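Local coordinates for protein Na-translocating NADH-quinone reductase subunit C NqrC (Shewanella oneidensis, PDB 4XHF) that binds flavin mononucleotide in its FMN-binding domain and forms the soluble part of subunit C of a larger, multi-subunit assembly, at residues V151-V163 against T177-F191. Sequence-based numbering, arbitrary orientation.
Sequences VEPDFNTIKGVVV and TDPHWLSLWKGKQLF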
# COMPACT_ATOMS: atom_id res chain seq x y z
N VAL A 151 1.70 -5.94 -4.97
CA VAL A 151 1.55 -7.39 -4.90
C VAL A 151 1.56 -7.99 -6.30
O VAL A 151 1.05 -7.38 -7.24
CB VAL A 151 0.25 -7.79 -4.16
CG1 VAL A 151 0.30 -7.33 -2.71
CG2 VAL A 151 -0.98 -7.21 -4.85
N GLU A 152 2.15 -9.17 -6.43
CA GLU A 152 2.19 -9.86 -7.71
C GLU A 152 0.78 -10.36 -8.08
O GLU A 152 -0.10 -10.39 -7.22
CB GLU A 152 3.18 -11.03 -7.66
CG GLU A 152 4.61 -10.61 -7.35
CD GLU A 152 5.61 -11.75 -7.52
OE1 GLU A 152 5.17 -12.89 -7.76
OE2 GLU A 152 6.83 -11.49 -7.41
N PRO A 153 0.57 -10.75 -9.35
CA PRO A 153 -0.74 -11.18 -9.83
C PRO A 153 -1.33 -12.39 -9.10
O PRO A 153 -2.50 -12.70 -9.34
CB PRO A 153 -0.48 -11.52 -11.30
CG PRO A 153 0.68 -10.68 -11.67
CD PRO A 153 1.55 -10.67 -10.46
N ASP A 154 -0.56 -13.07 -8.26
CA ASP A 154 -1.12 -14.11 -7.40
C ASP A 154 -1.81 -13.46 -6.20
O ASP A 154 -2.51 -14.12 -5.43
CB ASP A 154 -0.05 -15.11 -6.94
CG ASP A 154 1.06 -14.48 -6.12
OD1 ASP A 154 0.95 -13.30 -5.72
OD2 ASP A 154 2.07 -15.18 -5.85
N PHE A 155 -1.58 -12.15 -6.05
CA PHE A 155 -2.19 -11.35 -4.99
C PHE A 155 -1.80 -11.90 -3.61
O PHE A 155 -2.61 -11.93 -2.69
CB PHE A 155 -3.71 -11.32 -5.16
CG PHE A 155 -4.14 -10.79 -6.50
CD1 PHE A 155 -3.62 -9.61 -6.99
CD2 PHE A 155 -5.05 -11.49 -7.28
CE1 PHE A 155 -4.01 -9.12 -8.22
CE2 PHE A 155 -5.44 -11.01 -8.51
CZ PHE A 155 -4.92 -9.82 -8.98
N ASN A 156 -0.55 -12.31 -3.50
CA ASN A 156 -0.01 -12.86 -2.27
C ASN A 156 1.45 -12.45 -2.09
O ASN A 156 1.84 -11.92 -1.05
CB ASN A 156 -0.13 -14.39 -2.27
CG ASN A 156 0.21 -15.01 -0.93
OD1 ASN A 156 0.25 -14.33 0.09
ND2 ASN A 156 0.44 -16.32 -0.93
N THR A 157 2.25 -12.67 -3.13
CA THR A 157 3.67 -12.33 -3.10
C THR A 157 3.86 -10.82 -3.21
O THR A 157 3.35 -10.18 -4.13
CB THR A 157 4.44 -13.03 -4.24
OG1 THR A 157 4.23 -14.44 -4.16
CG2 THR A 157 5.93 -12.74 -4.14
N ILE A 158 4.60 -10.25 -2.26
CA ILE A 158 4.86 -8.82 -2.23
C ILE A 158 5.96 -8.44 -3.23
O ILE A 158 7.04 -9.02 -3.22
CB ILE A 158 5.26 -8.37 -0.82
CG1 ILE A 158 4.14 -8.68 0.17
CG2 ILE A 158 5.58 -6.87 -0.80
CD1 ILE A 158 4.53 -8.51 1.62
N LYS A 159 5.66 -7.46 -4.08
CA LYS A 159 6.61 -6.97 -5.08
C LYS A 159 7.39 -5.77 -4.55
O LYS A 159 8.42 -5.40 -5.10
CB LYS A 159 5.87 -6.59 -6.37
CG LYS A 159 6.77 -6.40 -7.59
CD LYS A 159 7.25 -7.72 -8.16
CE LYS A 159 8.06 -7.53 -9.43
NZ LYS A 159 7.26 -6.89 -10.50
N GLY A 160 6.88 -5.15 -3.49
CA GLY A 160 7.55 -4.03 -2.87
C GLY A 160 6.67 -3.26 -1.91
O GLY A 160 5.46 -3.16 -2.10
N VAL A 161 7.30 -2.73 -0.86
CA VAL A 161 6.61 -1.90 0.12
C VAL A 161 7.28 -0.54 0.21
O VAL A 161 8.51 -0.44 0.28
CB VAL A 161 6.61 -2.56 1.51
CG1 VAL A 161 5.97 -1.65 2.55
CG2 VAL A 161 5.89 -3.90 1.46
N VAL A 162 6.46 0.51 0.19
CA VAL A 162 6.95 1.88 0.29
C VAL A 162 6.15 2.63 1.35
O VAL A 162 4.95 2.81 1.20
CB VAL A 162 6.83 2.63 -1.06
CG1 VAL A 162 7.27 4.08 -0.92
CG2 VAL A 162 7.66 1.94 -2.13
N VAL A 163 6.83 3.06 2.41
CA VAL A 163 6.22 3.92 3.42
C VAL A 163 6.75 5.33 3.20
O VAL A 163 7.96 5.52 3.08
CB VAL A 163 6.52 3.43 4.86
CG1 VAL A 163 6.00 4.41 5.90
CG2 VAL A 163 5.92 2.05 5.08
N THR A 177 10.51 4.21 7.01
CA THR A 177 10.81 4.88 5.75
C THR A 177 12.20 4.53 5.21
O THR A 177 12.57 4.94 4.12
CB THR A 177 10.71 6.41 5.89
OG1 THR A 177 11.61 6.87 6.91
CG2 THR A 177 9.29 6.82 6.26
N ASP A 178 12.96 3.76 5.99
CA ASP A 178 14.30 3.34 5.58
C ASP A 178 14.22 2.26 4.50
O ASP A 178 13.69 1.18 4.75
CB ASP A 178 15.08 2.80 6.79
CG ASP A 178 16.55 2.52 6.48
OD1 ASP A 178 16.94 2.58 5.30
OD2 ASP A 178 17.30 2.24 7.43
N PRO A 179 14.75 2.55 3.30
CA PRO A 179 14.72 1.56 2.21
C PRO A 179 15.40 0.24 2.57
O PRO A 179 15.01 -0.80 2.05
CB PRO A 179 15.48 2.26 1.09
CG PRO A 179 15.30 3.70 1.35
CD PRO A 179 15.32 3.83 2.84
N HIS A 180 16.40 0.29 3.44
CA HIS A 180 17.10 -0.91 3.87
C HIS A 180 16.13 -1.89 4.52
O HIS A 180 16.24 -3.10 4.33
CB HIS A 180 18.22 -0.57 4.86
CG HIS A 180 19.37 0.16 4.24
ND1 HIS A 180 20.47 -0.49 3.73
CD2 HIS A 180 19.59 1.48 4.04
CE1 HIS A 180 21.32 0.40 3.25
NE2 HIS A 180 20.81 1.61 3.43
N TRP A 181 15.17 -1.36 5.27
CA TRP A 181 14.19 -2.19 5.96
C TRP A 181 13.03 -2.56 5.05
O TRP A 181 12.53 -3.68 5.08
CB TRP A 181 13.66 -1.48 7.21
CG TRP A 181 12.65 -2.28 7.95
CD1 TRP A 181 12.88 -3.34 8.79
CD2 TRP A 181 11.23 -2.10 7.94
NE1 TRP A 181 11.70 -3.82 9.29
CE2 TRP A 181 10.67 -3.08 8.78
CE3 TRP A 181 10.38 -1.20 7.29
CZ2 TRP A 181 9.30 -3.18 9.00
CZ3 TRP A 181 9.02 -1.30 7.50
CH2 TRP A 181 8.49 -2.29 8.35
N LEU A 182 12.59 -1.60 4.24
CA LEU A 182 11.47 -1.82 3.33
C LEU A 182 11.78 -2.90 2.30
O LEU A 182 10.89 -3.61 1.84
CB LEU A 182 11.10 -0.52 2.62
CG LEU A 182 10.47 0.58 3.49
CD1 LEU A 182 10.53 1.91 2.77
CD2 LEU A 182 9.04 0.22 3.83
N SER A 183 13.06 -3.03 1.94
CA SER A 183 13.48 -3.99 0.93
C SER A 183 13.31 -5.43 1.42
O SER A 183 13.27 -6.37 0.62
CB SER A 183 14.93 -3.75 0.54
OG SER A 183 15.80 -4.05 1.61
N LEU A 184 13.22 -5.59 2.74
CA LEU A 184 13.07 -6.91 3.34
C LEU A 184 11.73 -7.56 2.98
O LEU A 184 11.60 -8.78 3.01
CB LEU A 184 13.19 -6.81 4.86
CG LEU A 184 14.48 -6.23 5.43
CD1 LEU A 184 14.38 -6.15 6.94
CD2 LEU A 184 15.69 -7.05 5.01
N TRP A 185 10.74 -6.73 2.66
CA TRP A 185 9.40 -7.23 2.37
C TRP A 185 9.31 -7.89 1.00
O TRP A 185 8.42 -8.71 0.76
CB TRP A 185 8.38 -6.08 2.45
CG TRP A 185 8.22 -5.51 3.83
CD1 TRP A 185 9.03 -4.58 4.43
CD2 TRP A 185 7.19 -5.81 4.78
NE1 TRP A 185 8.56 -4.30 5.69
CE2 TRP A 185 7.43 -5.04 5.93
CE3 TRP A 185 6.08 -6.67 4.76
CZ2 TRP A 185 6.61 -5.10 7.05
CZ3 TRP A 185 5.27 -6.72 5.87
CH2 TRP A 185 5.54 -5.94 7.00
N LYS A 186 10.23 -7.53 0.11
CA LYS A 186 10.22 -8.06 -1.25
C LYS A 186 10.30 -9.59 -1.25
O LYS A 186 11.22 -10.17 -0.68
CB LYS A 186 11.39 -7.47 -2.05
CG LYS A 186 11.55 -8.01 -3.47
CD LYS A 186 10.39 -7.60 -4.36
CE LYS A 186 10.52 -8.18 -5.76
NZ LYS A 186 11.66 -7.59 -6.51
N GLY A 187 9.31 -10.22 -1.88
CA GLY A 187 9.29 -11.66 -2.03
C GLY A 187 8.49 -12.38 -0.96
O GLY A 187 8.17 -13.56 -1.10
N LYS A 188 8.15 -11.66 0.11
CA LYS A 188 7.36 -12.23 1.19
C LYS A 188 5.92 -12.42 0.73
O LYS A 188 5.49 -11.82 -0.25
CB LYS A 188 7.42 -11.33 2.42
CG LYS A 188 8.82 -11.11 2.96
CD LYS A 188 9.43 -12.39 3.50
CE LYS A 188 10.86 -12.17 3.96
NZ LYS A 188 11.39 -13.35 4.70
N GLN A 189 5.18 -13.27 1.45
CA GLN A 189 3.80 -13.58 1.08
C GLN A 189 2.81 -13.26 2.20
O GLN A 189 3.02 -13.63 3.36
CB GLN A 189 3.69 -15.06 0.69
CG GLN A 189 4.33 -15.37 -0.65
CD GLN A 189 4.08 -16.79 -1.10
OE1 GLN A 189 3.98 -17.70 -0.29
NE2 GLN A 189 3.97 -16.98 -2.41
N LEU A 190 1.73 -12.57 1.84
CA LEU A 190 0.75 -12.09 2.81
C LEU A 190 -0.04 -13.21 3.47
O LEU A 190 -0.30 -13.16 4.67
CB LEU A 190 -0.21 -11.11 2.13
CG LEU A 190 0.39 -9.78 1.69
CD1 LEU A 190 -0.48 -9.13 0.64
CD2 LEU A 190 0.56 -8.84 2.88
N PHE A 191 -0.43 -14.21 2.68
CA PHE A 191 -1.36 -15.25 3.14
C PHE A 191 -0.76 -16.65 3.14
O PHE A 191 0.18 -16.93 2.39
CB PHE A 191 -2.61 -15.25 2.26
CG PHE A 191 -3.22 -13.90 2.08
CD1 PHE A 191 -4.08 -13.38 3.04
CD2 PHE A 191 -2.96 -13.15 0.95
CE1 PHE A 191 -4.65 -12.14 2.88
CE2 PHE A 191 -3.53 -11.91 0.78
CZ PHE A 191 -4.38 -11.40 1.75
O HOH W 1 1.37 -18.74 0.60
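The hydroxyl of T157 is held from two sides: OG1 accepts a nearly straight hydrogen bond from Q189 NE2 (3.1 Å), lying in the amide plane of Q189, and donates to D154 OD2. This links the turn between strands 144-151 and 158-165 of the antiparallel sheet, in the FMN-binding region, to the chain that follows helix 179-182. D154, in the type I turn E152-F155, forms an Asx turn, its OD1 accepting hydrogen bonds from the backbone N-H groups of N156 and T157, both from the same face of the carboxylate plane. T157 and Q189 form a single antiparallel bridge as a non-hydrogen-bonded pair, flanked by L190 N to N156 O and by I158 N to K188 O (2.7 Å). G187, inside the type II turn W185-K188 and at positive phi, gives its N-H to I158 O.

Beside the bridge, the N156 side chain extends with CG anti to the backbone N (chi1 -171°), which brings OD1 to F191 N at 2.7 Å. Its amide stacks on that of Q189, the planes 20° apart, and one water ties N156 ND2, Q189 OE1 and F191 O together.

Farther along strand 158-165 the contact becomes mainly apolar. I158 CD1 meets the edge of the W185 indole in its plane, 4.0 Å from CE3. V161 divides its branches, CG2 packing 3.5 Å from W185 CB while CG1 meets L182 CD2. Helix 221-234 covers V161 and W185 through M231. Where K159 and G160 form a classic bulge opposite A150, the K186 chain runs alongside that of K159, its CD against K159 O (3.0 Å). At the far end, V163 CG2 touches L182 CD2 at 3.8 Å, and T177 CG2 packs 3.7 Å from V163 O.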